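Long-range contacts in catechol 2,3-dioxygenase (Rhodococcus sp., PDB 2WL9), which probably opens the aromatic ring of catechols next to the two hydroxyls, using molecular oxygen and a bound iron, in the breakdown of aromatic hydrocarbons: residues V173-A178 against P187-C192; G29-D34 against S128-G133; G104-H109 against T116-G121; A2-L7 against R165-E170; L10-S15 against H50-H55. All blocks are in the same frame, centred on the assembly; numbering follows the deposited sequence. Where two conformers were deposited one is given.

Interaction 1 of 5, residues V173-A178 against P187-C192; sequences VEYKFA and PVFMHC
One backbone hydrogen bond ties the two runs together: Glu174 N donates a hydrogen bond to Pro187 O at 3.1 Å, with an N-H...O angle of 161°. The same carbonyl oxygen also receives a CA-H...O contact from Val173 CA at 3.4 Å, so two neighbouring residues share one acceptor. Val173 pairs with Val188 as an antiparallel non-hydrogen-bonded pair whose side chains diverge, and their CG2 methyls still meet at 4.0 Å.

The polar side chain of Glu174 lies against an aromatic one. Its CG sits beside the backbone N (chi1 -74°) and the chain then runs extended, which brings the carboxylate to Phe189, crossed at a slant; OE1 comes to 3.4 Å from Phe189 CB, and the carboxylate and ring planes are only 17° apart. The buried OE1 is hydrogen-bonded by Asn246 and His196, which fix the carboxylate where it touches the ring.

Apolar contacts fill the rest. Tyr175 CD2 touches Phe189 CE2 at 4.1 Å, while the Tyr175 hydroxyl is bonded to Ser245 N. Pro187 CG meets the edge of the Phe177 ring, 3.6 Å from Phe177 CE2, with the two side chains crossing at about a right angle.

The side chain of Phe189 is about 6 Å from the bound iron. Strand 184-191 pairs antiparallel with 170-173 and, as a beta hairpin, with 177-178, in the glyoxalase-type, iron-binding half of this extradiol dioxygenase; Glu174 to Lys176 loop between those two partners.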
# COMPACT_ATOMS: atom_id res chain seq x y z
N VAL C 173 4.29 -34.48 -13.95
CA VAL C 173 5.13 -34.24 -15.13
C VAL C 173 5.07 -32.77 -15.54
O VAL C 173 4.00 -32.19 -15.61
CB VAL C 173 4.66 -35.13 -16.30
CG1 VAL C 173 5.39 -34.76 -17.58
CG2 VAL C 173 4.86 -36.60 -15.96
N GLU C 174 6.23 -32.17 -15.81
CA GLU C 174 6.24 -30.78 -16.27
C GLU C 174 6.82 -30.59 -17.66
O GLU C 174 6.66 -29.53 -18.25
CB GLU C 174 6.91 -29.87 -15.25
CG GLU C 174 6.05 -29.62 -14.02
CD GLU C 174 6.58 -28.53 -13.12
OE1 GLU C 174 7.77 -28.16 -13.26
OE2 GLU C 174 5.82 -28.04 -12.26
N TYR C 175 7.50 -31.61 -18.17
CA TYR C 175 8.04 -31.56 -19.51
C TYR C 175 7.72 -32.83 -20.27
O TYR C 175 7.53 -33.88 -19.66
CB TYR C 175 9.55 -31.39 -19.47
CG TYR C 175 10.03 -29.97 -19.32
CD1 TYR C 175 10.40 -29.23 -20.44
CD2 TYR C 175 10.14 -29.38 -18.07
CE1 TYR C 175 10.85 -27.92 -20.32
CE2 TYR C 175 10.60 -28.07 -17.93
CZ TYR C 175 10.95 -27.36 -19.06
OH TYR C 175 11.41 -26.07 -18.94
N LYS C 176 7.64 -32.72 -21.59
CA LYS C 176 7.64 -33.88 -22.48
C LYS C 176 8.75 -33.71 -23.53
O LYS C 176 8.74 -32.75 -24.29
CB LYS C 176 6.28 -34.06 -23.16
CG LYS C 176 5.16 -34.48 -22.22
CD LYS C 176 3.79 -34.33 -22.85
CE LYS C 176 3.50 -35.37 -23.90
NZ LYS C 176 2.18 -35.16 -24.55
N PHE C 177 9.71 -34.63 -23.53
CA PHE C 177 10.82 -34.61 -24.50
C PHE C 177 10.73 -35.81 -25.43
O PHE C 177 10.36 -36.91 -25.01
CB PHE C 177 12.17 -34.66 -23.79
CG PHE C 177 12.38 -33.56 -22.79
CD1 PHE C 177 12.56 -32.24 -23.20
CD2 PHE C 177 12.44 -33.85 -21.43
CE1 PHE C 177 12.77 -31.22 -22.26
CE2 PHE C 177 12.66 -32.84 -20.49
CZ PHE C 177 12.82 -31.53 -20.91
N ALA C 178 11.08 -35.61 -26.70
CA ALA C 178 11.12 -36.71 -27.66
C ALA C 178 12.42 -37.48 -27.52
O ALA C 178 13.51 -36.91 -27.61
CB ALA C 178 10.96 -36.19 -29.09
N PRO C 187 9.83 -35.99 -17.13
CA PRO C 187 10.34 -35.70 -15.78
C PRO C 187 9.27 -35.11 -14.86
O PRO C 187 8.50 -34.25 -15.29
CB PRO C 187 11.42 -34.64 -16.01
CG PRO C 187 11.61 -34.54 -17.45
CD PRO C 187 10.44 -35.12 -18.15
N VAL C 188 9.28 -35.54 -13.61
CA VAL C 188 8.30 -35.11 -12.62
C VAL C 188 8.95 -34.08 -11.71
O VAL C 188 10.10 -34.25 -11.32
CB VAL C 188 7.76 -36.32 -11.79
CG1 VAL C 188 6.86 -35.87 -10.64
CG2 VAL C 188 7.01 -37.27 -12.71
N PHE C 189 8.21 -33.02 -11.40
CA PHE C 189 8.69 -31.96 -10.51
C PHE C 189 7.69 -31.78 -9.39
O PHE C 189 6.48 -31.79 -9.61
CB PHE C 189 8.83 -30.65 -11.28
CG PHE C 189 9.89 -30.68 -12.35
CD1 PHE C 189 11.09 -30.00 -12.18
CD2 PHE C 189 9.68 -31.36 -13.55
CE1 PHE C 189 12.07 -30.02 -13.16
CE2 PHE C 189 10.66 -31.39 -14.54
CZ PHE C 189 11.86 -30.72 -14.34
N MET C 190 8.21 -31.59 -8.18
CA MET C 190 7.37 -31.52 -7.00
C MET C 190 7.78 -30.39 -6.05
O MET C 190 8.96 -30.08 -5.92
CB MET C 190 7.34 -32.86 -6.27
CG MET C 190 7.00 -34.02 -7.19
SD MET C 190 6.71 -35.56 -6.33
CE MET C 190 5.04 -35.30 -5.71
N HIS C 191 6.78 -29.81 -5.40
CA HIS C 191 6.95 -28.65 -4.52
C HIS C 191 6.21 -28.86 -3.19
O HIS C 191 5.26 -29.64 -3.12
CB HIS C 191 6.44 -27.39 -5.23
CG HIS C 191 5.15 -27.60 -5.96
ND1 HIS C 191 3.92 -27.51 -5.34
CD2 HIS C 191 4.90 -27.91 -7.25
CE1 HIS C 191 2.97 -27.75 -6.23
NE2 HIS C 191 3.53 -27.99 -7.39
N CYS C 192 6.65 -28.16 -2.15
CA CYS C 192 5.99 -28.23 -0.84
C CYS C 192 5.94 -26.85 -0.18
O CYS C 192 5.62 -26.73 1.01
CB CYS C 192 6.70 -29.25 0.06
SG CYS C 192 8.44 -28.91 0.34

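Interaction 2 of 5, residues G29-D34 against S128-G133; sequences GMQVVD and SPFHPG
Gln31 OE1 accepts a hydrogen bond from His131 N at 3.0 Å. The N-H...O angle is a nearly straight 169°, but the donor stands well above the plane of the Gln31 amide. With CG anti to the backbone N (chi1 -175°) and the remaining chain extended, Gln31 lies along the 128-133 loop, its CG 3.1 Å from His131 O; its amide plane is turned 79° from the His131 ring. Arg44 also bonds Gln31 OE1.

The other tightly packed end is at Gly29, whose carbonyl oxygen is 3.2 Å from Pro132 CB and 3.4 Å from Phe130 CZ. Gly133 N shares weak hydrogen bonds between Gly29 O and Met30 O, the latter at 2.9 Å. Strand 31-33 is one of the two outermost strands of the eight-stranded sheet within this chain, so the irregular 128-133 loop, on the way from strand 115-120 to strand 149-152, borders that sheet.

Toward Ser128 direct contact gives way to water. One water accepts from Gln31 NE2 at 2.8 Å, donates to Pro129 O and hydrogen-bonds Ser128 OG. Beyond the loop, the His131 ring stacks on His131 of a neighbouring subunit.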
# COMPACT_ATOMS: atom_id res chain seq x y z
N GLY C 29 29.77 -18.65 -2.29
CA GLY C 29 29.46 -17.67 -1.25
C GLY C 29 28.91 -18.28 0.03
O GLY C 29 28.55 -17.56 0.97
N MET C 30 28.85 -19.60 0.07
CA MET C 30 28.44 -20.29 1.30
C MET C 30 29.45 -20.07 2.41
O MET C 30 30.58 -19.68 2.16
CB MET C 30 28.25 -21.79 1.04
CG MET C 30 27.15 -22.06 0.05
SD MET C 30 26.70 -23.78 -0.09
CE MET C 30 25.37 -23.61 -1.27
N GLN C 31 29.02 -20.29 3.65
CA GLN C 31 29.90 -20.14 4.79
C GLN C 31 30.36 -21.50 5.27
O GLN C 31 29.54 -22.38 5.53
CB GLN C 31 29.18 -19.41 5.93
CG GLN C 31 30.08 -19.12 7.13
CD GLN C 31 29.38 -18.37 8.23
OE1 GLN C 31 28.19 -18.08 8.15
NE2 GLN C 31 30.12 -18.05 9.29
N VAL C 32 31.67 -21.67 5.38
CA VAL C 32 32.23 -22.90 5.92
C VAL C 32 32.13 -22.86 7.45
O VAL C 32 32.52 -21.87 8.08
CB VAL C 32 33.71 -23.13 5.49
CG1 VAL C 32 34.31 -24.32 6.21
CG2 VAL C 32 33.81 -23.34 3.98
N VAL C 33 31.60 -23.94 8.01
CA VAL C 33 31.44 -24.10 9.46
C VAL C 33 32.16 -25.38 9.90
O VAL C 33 31.80 -26.48 9.48
CB VAL C 33 29.94 -24.14 9.86
CG1 VAL C 33 29.78 -24.38 11.36
CG2 VAL C 33 29.23 -22.85 9.44
N ASP C 34 33.20 -25.21 10.73
CA ASP C 34 33.99 -26.35 11.23
C ASP C 34 33.89 -26.43 12.74
O ASP C 34 34.47 -25.62 13.46
CB ASP C 34 35.45 -26.21 10.79
CG ASP C 34 36.28 -27.47 11.05
OD1 ASP C 34 35.91 -28.30 11.91
OD2 ASP C 34 37.33 -27.61 10.39
N SER C 128 25.49 -15.67 15.55
CA SER C 128 26.63 -15.44 14.67
C SER C 128 26.10 -15.34 13.26
O SER C 128 25.87 -16.37 12.62
CB SER C 128 27.67 -16.56 14.80
OG SER C 128 28.92 -16.12 14.29
N PRO C 129 25.89 -14.11 12.78
CA PRO C 129 25.19 -13.92 11.52
C PRO C 129 25.93 -14.55 10.35
O PRO C 129 27.17 -14.65 10.38
CB PRO C 129 25.13 -12.40 11.35
CG PRO C 129 26.11 -11.85 12.30
CD PRO C 129 26.27 -12.83 13.40
N PHE C 130 25.17 -14.99 9.36
CA PHE C 130 25.72 -15.52 8.11
C PHE C 130 26.81 -14.60 7.56
O PHE C 130 26.60 -13.39 7.40
CB PHE C 130 24.62 -15.73 7.08
CG PHE C 130 25.13 -16.12 5.72
CD1 PHE C 130 25.60 -17.42 5.48
CD2 PHE C 130 25.14 -15.20 4.67
CE1 PHE C 130 26.08 -17.78 4.23
CE2 PHE C 130 25.62 -15.55 3.41
CZ PHE C 130 26.09 -16.85 3.19
N HIS C 131 27.97 -15.18 7.29
CA HIS C 131 29.12 -14.46 6.78
C HIS C 131 29.63 -15.26 5.59
O HIS C 131 30.21 -16.33 5.77
CB HIS C 131 30.19 -14.33 7.86
CG HIS C 131 31.27 -13.35 7.53
ND1 HIS C 131 31.00 -12.03 7.21
CD2 HIS C 131 32.62 -13.48 7.49
CE1 HIS C 131 32.14 -11.40 6.97
NE2 HIS C 131 33.13 -12.25 7.14
N PRO C 132 29.38 -14.76 4.37
CA PRO C 132 29.68 -15.50 3.14
C PRO C 132 31.18 -15.76 2.92
O PRO C 132 32.02 -14.96 3.34
CB PRO C 132 29.12 -14.59 2.04
CG PRO C 132 29.13 -13.22 2.64
CD PRO C 132 28.76 -13.45 4.07
N GLY C 133 31.49 -16.88 2.27
CA GLY C 133 32.87 -17.26 1.98
C GLY C 133 33.53 -16.45 0.87
O GLY C 133 34.71 -16.64 0.57
O HOH W 1 29.30 -16.27 11.31

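Interaction 3 of 5, residues G104-H109 against T116-G121; sequences GLVKLH and TEIFYG
Strands 104-109 and 115-120 form an antiparallel beta hairpin; the axes of 104-109 and 116-120 approach to 4.7 Å, with 167° between their directions. Paired backbone bonds join Val106 with Ile118 and Leu108 with Thr116, the latter including Thr116 N to Leu108 O at 2.8 Å. Toward Gly104 the pairing slackens: Tyr120 N reaches Gly104 O at 3.2 Å, but the return bond from Gly104 N to Tyr120 O is weak.

Here the Tyr120 ring swings back over the partner strand. Its CG stands between the backbone N and carbonyl carbon (chi1 74°), and one ring face receives Gly104 N, 3.7 Å above the plane and offset toward the rim.

On the side of Leu105 and Lys107, Glu117 lies alongside Lys107, pointing the same way; Lys107 CE is 3.5 Å from Glu117 OE2, while the ammonium is too far for a salt bridge. Glu117 instead binds Arg100 and the Tyr9 hydroxyl, and its OE1 touches Leu105 CD1. On the other side Leu108 CD2 packs on Ile118 CD1 at 3.8 Å.

Helix 72-84 covers this second side, touching Leu108, Ile118 and Tyr120; helix 94-100 packs against Leu105 and Lys107, and strand 61-68 continues the sheet beyond 115-120.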
# COMPACT_ATOMS: atom_id res chain seq x y z
N GLY C 104 14.13 -33.61 16.41
CA GLY C 104 13.53 -34.92 16.21
C GLY C 104 13.69 -35.34 14.77
O GLY C 104 13.75 -34.49 13.87
N LEU C 105 13.73 -36.65 14.54
CA LEU C 105 14.16 -37.20 13.28
C LEU C 105 13.57 -38.59 13.03
O LEU C 105 13.36 -39.38 13.96
CB LEU C 105 15.71 -37.24 13.27
CG LEU C 105 16.58 -37.84 12.17
CD1 LEU C 105 16.63 -36.95 10.97
CD2 LEU C 105 17.98 -38.03 12.72
N VAL C 106 13.27 -38.85 11.76
CA VAL C 106 12.88 -40.16 11.29
C VAL C 106 13.76 -40.48 10.07
O VAL C 106 13.97 -39.62 9.21
CB VAL C 106 11.34 -40.19 11.00
CG1 VAL C 106 11.01 -40.77 9.65
CG2 VAL C 106 10.60 -40.89 12.13
N LYS C 107 14.30 -41.70 10.02
CA LYS C 107 15.14 -42.12 8.89
C LYS C 107 14.50 -43.26 8.11
O LYS C 107 14.01 -44.24 8.70
CB LYS C 107 16.54 -42.53 9.38
CG LYS C 107 17.36 -41.42 10.04
CD LYS C 107 18.67 -41.97 10.60
CE LYS C 107 19.62 -40.85 11.00
NZ LYS C 107 20.76 -41.35 11.82
N LEU C 108 14.54 -43.14 6.79
CA LEU C 108 14.02 -44.17 5.88
C LEU C 108 14.69 -44.08 4.51
O LEU C 108 15.73 -43.43 4.36
CB LEU C 108 12.48 -44.06 5.77
CG LEU C 108 11.87 -42.77 5.21
CD1 LEU C 108 10.49 -43.06 4.62
CD2 LEU C 108 11.79 -41.65 6.25
N HIS C 109 14.09 -44.73 3.51
CA HIS C 109 14.57 -44.62 2.13
C HIS C 109 13.41 -44.39 1.17
O HIS C 109 12.32 -44.93 1.36
CB HIS C 109 15.33 -45.88 1.71
CG HIS C 109 16.62 -46.06 2.43
ND1 HIS C 109 16.69 -46.55 3.72
CD2 HIS C 109 17.90 -45.81 2.06
CE1 HIS C 109 17.95 -46.59 4.10
NE2 HIS C 109 18.70 -46.15 3.11
N THR C 116 16.46 -41.01 3.06
CA THR C 116 15.54 -39.91 3.21
C THR C 116 15.27 -39.68 4.69
O THR C 116 14.98 -40.61 5.42
CB THR C 116 14.23 -40.23 2.47
OG1 THR C 116 14.52 -40.41 1.08
CG2 THR C 116 13.20 -39.11 2.64
N GLU C 117 15.37 -38.42 5.13
CA GLU C 117 15.14 -38.09 6.54
C GLU C 117 14.04 -37.06 6.68
O GLU C 117 13.90 -36.17 5.84
CB GLU C 117 16.42 -37.61 7.21
CG GLU C 117 17.64 -38.49 6.89
CD GLU C 117 18.83 -38.23 7.79
OE1 GLU C 117 18.92 -37.13 8.37
OE2 GLU C 117 19.69 -39.14 7.91
N ILE C 118 13.23 -37.20 7.73
CA ILE C 118 12.18 -36.22 8.04
C ILE C 118 12.36 -35.72 9.48
O ILE C 118 12.43 -36.51 10.43
CB ILE C 118 10.76 -36.78 7.80
CG1 ILE C 118 10.65 -37.42 6.41
CG2 ILE C 118 9.73 -35.65 7.91
CD1 ILE C 118 9.66 -38.55 6.34
N PHE C 119 12.44 -34.40 9.63
CA PHE C 119 12.88 -33.80 10.88
C PHE C 119 12.14 -32.52 11.20
O PHE C 119 11.52 -31.91 10.32
CB PHE C 119 14.38 -33.48 10.78
CG PHE C 119 14.68 -32.25 9.95
CD1 PHE C 119 14.85 -31.01 10.56
CD2 PHE C 119 14.81 -32.33 8.57
CE1 PHE C 119 15.14 -29.86 9.81
CE2 PHE C 119 15.09 -31.20 7.80
CZ PHE C 119 15.27 -29.96 8.42
N TYR C 120 12.24 -32.10 12.46
CA TYR C 120 11.77 -30.77 12.89
C TYR C 120 12.81 -30.14 13.83
O TYR C 120 13.64 -30.84 14.41
CB TYR C 120 10.41 -30.86 13.62
CG TYR C 120 10.50 -31.45 15.02
CD1 TYR C 120 10.72 -30.64 16.14
CD2 TYR C 120 10.37 -32.83 15.23
CE1 TYR C 120 10.81 -31.17 17.41
CE2 TYR C 120 10.46 -33.38 16.50
CZ TYR C 120 10.69 -32.54 17.59
OH TYR C 120 10.78 -33.07 18.84
N GLY C 121 12.75 -28.82 13.98
CA GLY C 121 13.61 -28.09 14.91
C GLY C 121 15.08 -28.01 14.50
O GLY C 121 15.95 -28.53 15.22

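Interaction 4 of 5, residues A2-L7 against R165-E170; sequences AKVTEL and RLLGLE
Val4 N donates to Leu167 O at 2.8 Å, an almost straight bond (171°) that brings the N-terminal segment 2-7 onto the end of helix 157-167, where Gly168 turns the chain away. The contact thereby joins the start of the chain to the helix that leads into strand 170-173. Gly168 has positive phi (109°) and closes a Schellman motif, with its own N bonded back to Arg165 O at 3.0 Å. Lys3 CA adds a CA-H...O contact to the same Leu167 oxygen at 3.5 Å, so that the carbonyl is approached by two successive residues.

Among the side chains, Val4 and Leu167 lie side by side and point the same way. Val4 CG2, placed beside its own backbone N (chi1 of CG1 169°), comes within 4.0 Å of Leu167 CG and also rests on the Leu167 carbonyl oxygen at 3.4 Å. Lys3 contributes its aliphatic part: CB and CG each pass 3.7 Å from Gly168 CA, packing directly against the glycine backbone. The Lys3 chain then bends at its last torsion, and NZ bonds Met1 O rather than the Glu170 carboxylate. Trp67 of strand 61-68 also touches Val4 and Leu169.

The chemistry is that of a helix C-terminus: a terminal carbonyl, whose partner would otherwise lie in a further turn, gets its N-H from Val4 of a distant segment.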
# COMPACT_ATOMS: atom_id res chain seq x y z
N ALA C 2 -0.63 -33.62 7.96
CA ALA C 2 0.69 -33.01 8.11
C ALA C 2 1.58 -33.30 6.90
O ALA C 2 1.57 -34.41 6.36
CB ALA C 2 1.36 -33.50 9.38
N LYS C 3 2.35 -32.29 6.48
CA LYS C 3 3.17 -32.37 5.27
C LYS C 3 4.58 -31.85 5.48
O LYS C 3 4.80 -30.99 6.34
CB LYS C 3 2.52 -31.55 4.15
CG LYS C 3 1.11 -31.99 3.77
CD LYS C 3 0.39 -30.94 2.94
CE LYS C 3 -0.90 -31.48 2.33
NZ LYS C 3 -1.94 -31.79 3.36
N VAL C 4 5.53 -32.35 4.69
CA VAL C 4 6.88 -31.77 4.64
C VAL C 4 6.76 -30.31 4.18
O VAL C 4 5.94 -30.00 3.31
CB VAL C 4 7.82 -32.57 3.70
CG1 VAL C 4 9.12 -31.83 3.44
CG2 VAL C 4 8.12 -33.94 4.31
N THR C 5 7.54 -29.42 4.78
CA THR C 5 7.41 -27.98 4.54
C THR C 5 8.54 -27.37 3.70
O THR C 5 8.38 -26.27 3.14
CB THR C 5 7.33 -27.21 5.87
OG1 THR C 5 8.52 -27.47 6.63
CG2 THR C 5 6.10 -27.65 6.69
N GLU C 6 9.68 -28.08 3.62
CA GLU C 6 10.84 -27.64 2.82
C GLU C 6 11.94 -28.71 2.76
O GLU C 6 12.00 -29.59 3.62
CB GLU C 6 11.47 -26.36 3.38
CG GLU C 6 11.91 -26.46 4.86
CD GLU C 6 12.64 -25.23 5.37
OE1 GLU C 6 13.79 -24.99 4.95
OE2 GLU C 6 12.07 -24.50 6.20
N LEU C 7 12.80 -28.60 1.75
CA LEU C 7 14.04 -29.35 1.72
C LEU C 7 15.03 -28.66 2.66
O LEU C 7 15.59 -27.62 2.32
CB LEU C 7 14.58 -29.37 0.30
CG LEU C 7 15.84 -30.19 0.03
CD1 LEU C 7 15.61 -31.67 0.30
CD2 LEU C 7 16.27 -29.98 -1.42
N ARG C 165 4.20 -37.88 -2.60
CA ARG C 165 2.86 -37.35 -2.33
C ARG C 165 2.45 -37.63 -0.89
O ARG C 165 1.86 -36.77 -0.24
CB ARG C 165 1.82 -37.87 -3.32
CG ARG C 165 1.96 -37.26 -4.69
CD ARG C 165 0.72 -37.41 -5.55
NE ARG C 165 0.97 -36.85 -6.88
CZ ARG C 165 0.85 -37.51 -8.02
NH1 ARG C 165 0.46 -38.78 -8.03
NH2 ARG C 165 1.13 -36.91 -9.17
N LEU C 166 2.79 -38.81 -0.39
CA LEU C 166 2.52 -39.19 0.99
C LEU C 166 3.24 -38.24 1.95
O LEU C 166 2.68 -37.85 2.98
CB LEU C 166 2.93 -40.65 1.25
CG LEU C 166 2.66 -41.35 2.59
CD1 LEU C 166 2.86 -42.84 2.42
CD2 LEU C 166 3.55 -40.86 3.72
N LEU C 167 4.48 -37.89 1.61
CA LEU C 167 5.27 -36.93 2.40
C LEU C 167 4.64 -35.54 2.42
O LEU C 167 4.93 -34.74 3.31
CB LEU C 167 6.72 -36.87 1.90
CG LEU C 167 7.76 -37.60 2.75
CD1 LEU C 167 7.44 -39.08 2.88
CD2 LEU C 167 9.18 -37.42 2.21
N GLY C 168 3.77 -35.26 1.46
CA GLY C 168 3.10 -33.97 1.37
C GLY C 168 3.55 -33.08 0.22
O GLY C 168 3.02 -31.98 0.05
N LEU C 169 4.51 -33.54 -0.57
CA LEU C 169 4.88 -32.80 -1.77
C LEU C 169 3.79 -32.95 -2.83
O LEU C 169 3.05 -33.94 -2.84
CB LEU C 169 6.24 -33.22 -2.33
CG LEU C 169 7.43 -32.77 -1.49
CD1 LEU C 169 8.14 -33.98 -0.93
CD2 LEU C 169 8.37 -31.95 -2.35
N GLU C 170 3.69 -31.95 -3.69
CA GLU C 170 2.73 -31.96 -4.79
C GLU C 170 3.43 -31.73 -6.11
O GLU C 170 4.42 -31.01 -6.18
CB GLU C 170 1.66 -30.89 -4.57
CG GLU C 170 0.81 -31.13 -3.34
CD GLU C 170 -0.18 -30.02 -3.08
OE1 GLU C 170 -1.07 -30.23 -2.23
OE2 GLU C 170 -0.08 -28.95 -3.72

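Interaction 5 of 5, residues L10-S15 against H50-H55; sequences LGLSVS and HRIVLH
The imidazole of His55 has Leu12 O at its edge, in the ring plane, 3.5 Å from His55 CD2. With CG beside the backbone N (chi1 -65°), the ring edge is turned to that oxygen. His55 NE2 bonds the Tyr64 hydroxyl, and the two rings meet with planes at about 75°. Leu12 O accepts His55 N at 2.7 Å as well as lying against the ring edge.

These strands, 10-14 and 52-55, run parallel at 24° in the mixed sheet of the N-terminal half. Five backbone bonds zigzag between them, from Leu10 N to Arg51 O at 3.0 Å up to Val14 N to His55 O at 2.9 Å. At the start of strand 52-56, Arg51 and Ile52 together oppose Leu43 of strand 40-44, a classic beta bulge on the side away from strand 6-14.

The apolar side of the pair centres on Leu12. Its CD2 touches Ile52 CG2 and Leu54 CD2, each at 3.8 Å; Leu12 lies side by side with Leu54. Val14 CG1 follows, 3.9 Å from Leu54 CD2. Helix 17-24 covers Val14 and Leu54 through Trp20. On the opposite side of the sheet, Ser13 OG bonds Asp57.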
# COMPACT_ATOMS: atom_id res chain seq x y z
N LEU C 10 21.02 -31.35 3.09
CA LEU C 10 21.59 -32.48 2.37
C LEU C 10 22.88 -32.91 3.06
O LEU C 10 23.68 -32.07 3.47
CB LEU C 10 21.93 -32.09 0.93
CG LEU C 10 20.82 -31.77 -0.06
CD1 LEU C 10 21.44 -31.21 -1.34
CD2 LEU C 10 19.99 -33.02 -0.37
N GLY C 11 23.05 -34.21 3.20
CA GLY C 11 24.33 -34.78 3.60
C GLY C 11 24.99 -35.30 2.35
O GLY C 11 24.34 -35.95 1.53
N LEU C 12 26.27 -34.99 2.20
CA LEU C 12 27.03 -35.36 1.01
C LEU C 12 28.27 -36.14 1.42
O LEU C 12 28.89 -35.84 2.44
CB LEU C 12 27.45 -34.09 0.26
CG LEU C 12 26.66 -33.47 -0.90
CD1 LEU C 12 25.13 -33.56 -0.78
CD2 LEU C 12 27.11 -32.02 -1.14
N SER C 13 28.61 -37.15 0.62
CA SER C 13 29.89 -37.87 0.75
C SER C 13 30.86 -37.25 -0.24
O SER C 13 30.55 -37.17 -1.43
CB SER C 13 29.71 -39.35 0.41
OG SER C 13 28.90 -40.01 1.36
N VAL C 14 32.01 -36.78 0.25
CA VAL C 14 33.01 -36.14 -0.61
C VAL C 14 34.40 -36.76 -0.41
O VAL C 14 34.68 -37.34 0.64
CB VAL C 14 33.05 -34.60 -0.41
CG1 VAL C 14 31.68 -33.98 -0.65
CG2 VAL C 14 33.55 -34.23 0.98
N SER C 15 35.26 -36.65 -1.43
CA SER C 15 36.61 -37.20 -1.35
C SER C 15 37.65 -36.11 -1.06
O SER C 15 38.75 -36.41 -0.58
CB SER C 15 36.98 -37.95 -2.63
OG SER C 15 36.91 -37.10 -3.77
N HIS C 50 23.56 -24.98 9.52
CA HIS C 50 23.99 -25.46 8.20
C HIS C 50 22.83 -25.88 7.30
O HIS C 50 21.74 -26.21 7.79
CB HIS C 50 24.94 -26.66 8.35
CG HIS C 50 24.27 -27.90 8.83
ND1 HIS C 50 24.04 -28.15 10.17
CD2 HIS C 50 23.76 -28.96 8.16
CE1 HIS C 50 23.42 -29.31 10.30
NE2 HIS C 50 23.23 -29.82 9.09
N ARG C 51 23.09 -25.90 5.99
CA ARG C 51 22.16 -26.51 5.03
C ARG C 51 22.75 -27.79 4.43
O ARG C 51 22.01 -28.64 3.92
CB ARG C 51 21.79 -25.55 3.89
CG ARG C 51 21.18 -24.17 4.28
CD ARG C 51 20.18 -24.20 5.44
NE ARG C 51 18.93 -24.89 5.13
CZ ARG C 51 17.71 -24.34 5.15
NH1 ARG C 51 17.51 -23.07 5.47
NH2 ARG C 51 16.67 -25.10 4.86
N ILE C 52 24.07 -27.92 4.46
CA ILE C 52 24.76 -29.07 3.87
C ILE C 52 25.85 -29.58 4.81
O ILE C 52 26.59 -28.79 5.39
CB ILE C 52 25.37 -28.73 2.47
CG1 ILE C 52 24.32 -28.13 1.52
CG2 ILE C 52 25.98 -29.99 1.81
CD1 ILE C 52 24.89 -27.54 0.21
N VAL C 53 25.91 -30.90 4.95
CA VAL C 53 26.97 -31.57 5.69
C VAL C 53 27.87 -32.27 4.69
O VAL C 53 27.39 -33.03 3.85
CB VAL C 53 26.43 -32.63 6.68
CG1 VAL C 53 27.53 -33.09 7.64
CG2 VAL C 53 25.27 -32.09 7.47
N LEU C 54 29.16 -32.01 4.78
CA LEU C 54 30.13 -32.71 3.94
C LEU C 54 30.84 -33.78 4.76
O LEU C 54 31.57 -33.47 5.70
CB LEU C 54 31.15 -31.73 3.34
CG LEU C 54 30.64 -30.56 2.49
CD1 LEU C 54 31.80 -29.66 2.13
CD2 LEU C 54 29.91 -31.02 1.22
N HIS C 55 30.61 -35.04 4.40
CA HIS C 55 31.27 -36.16 5.06
C HIS C 55 32.50 -36.55 4.26
O HIS C 55 32.39 -37.02 3.12
CB HIS C 55 30.32 -37.35 5.16
CG HIS C 55 29.13 -37.10 6.03
ND1 HIS C 55 29.09 -37.45 7.36
CD2 HIS C 55 27.92 -36.56 5.76
CE1 HIS C 55 27.92 -37.13 7.87
NE2 HIS C 55 27.18 -36.59 6.92

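Overall arrangement
Interactions 2, 3, 4 and 5 all reach the eight-stranded sheet of the N-terminal half, while interaction 1 lies in the half that holds the iron. Interactions 4 and 5 share strand 6-14 and are joined by the salt bridge between Glu6 and Arg51, although their centres are 22 Å apart. Interactions 2 and 5 alternate along the chain and pack through Met30 and Ile52. Both, with interaction 3, fall inside the long loop closed by interaction 4; interaction 1 comes after it. Interaction 4 is the junction: the halves meet where Val4 and Ile118 reach Leu167, and interaction 1 attaches within the iron-binding half, where His191 probably hydrogen-bonds Glu170. Interactions 1 and 2 lie 33 Å apart between centres.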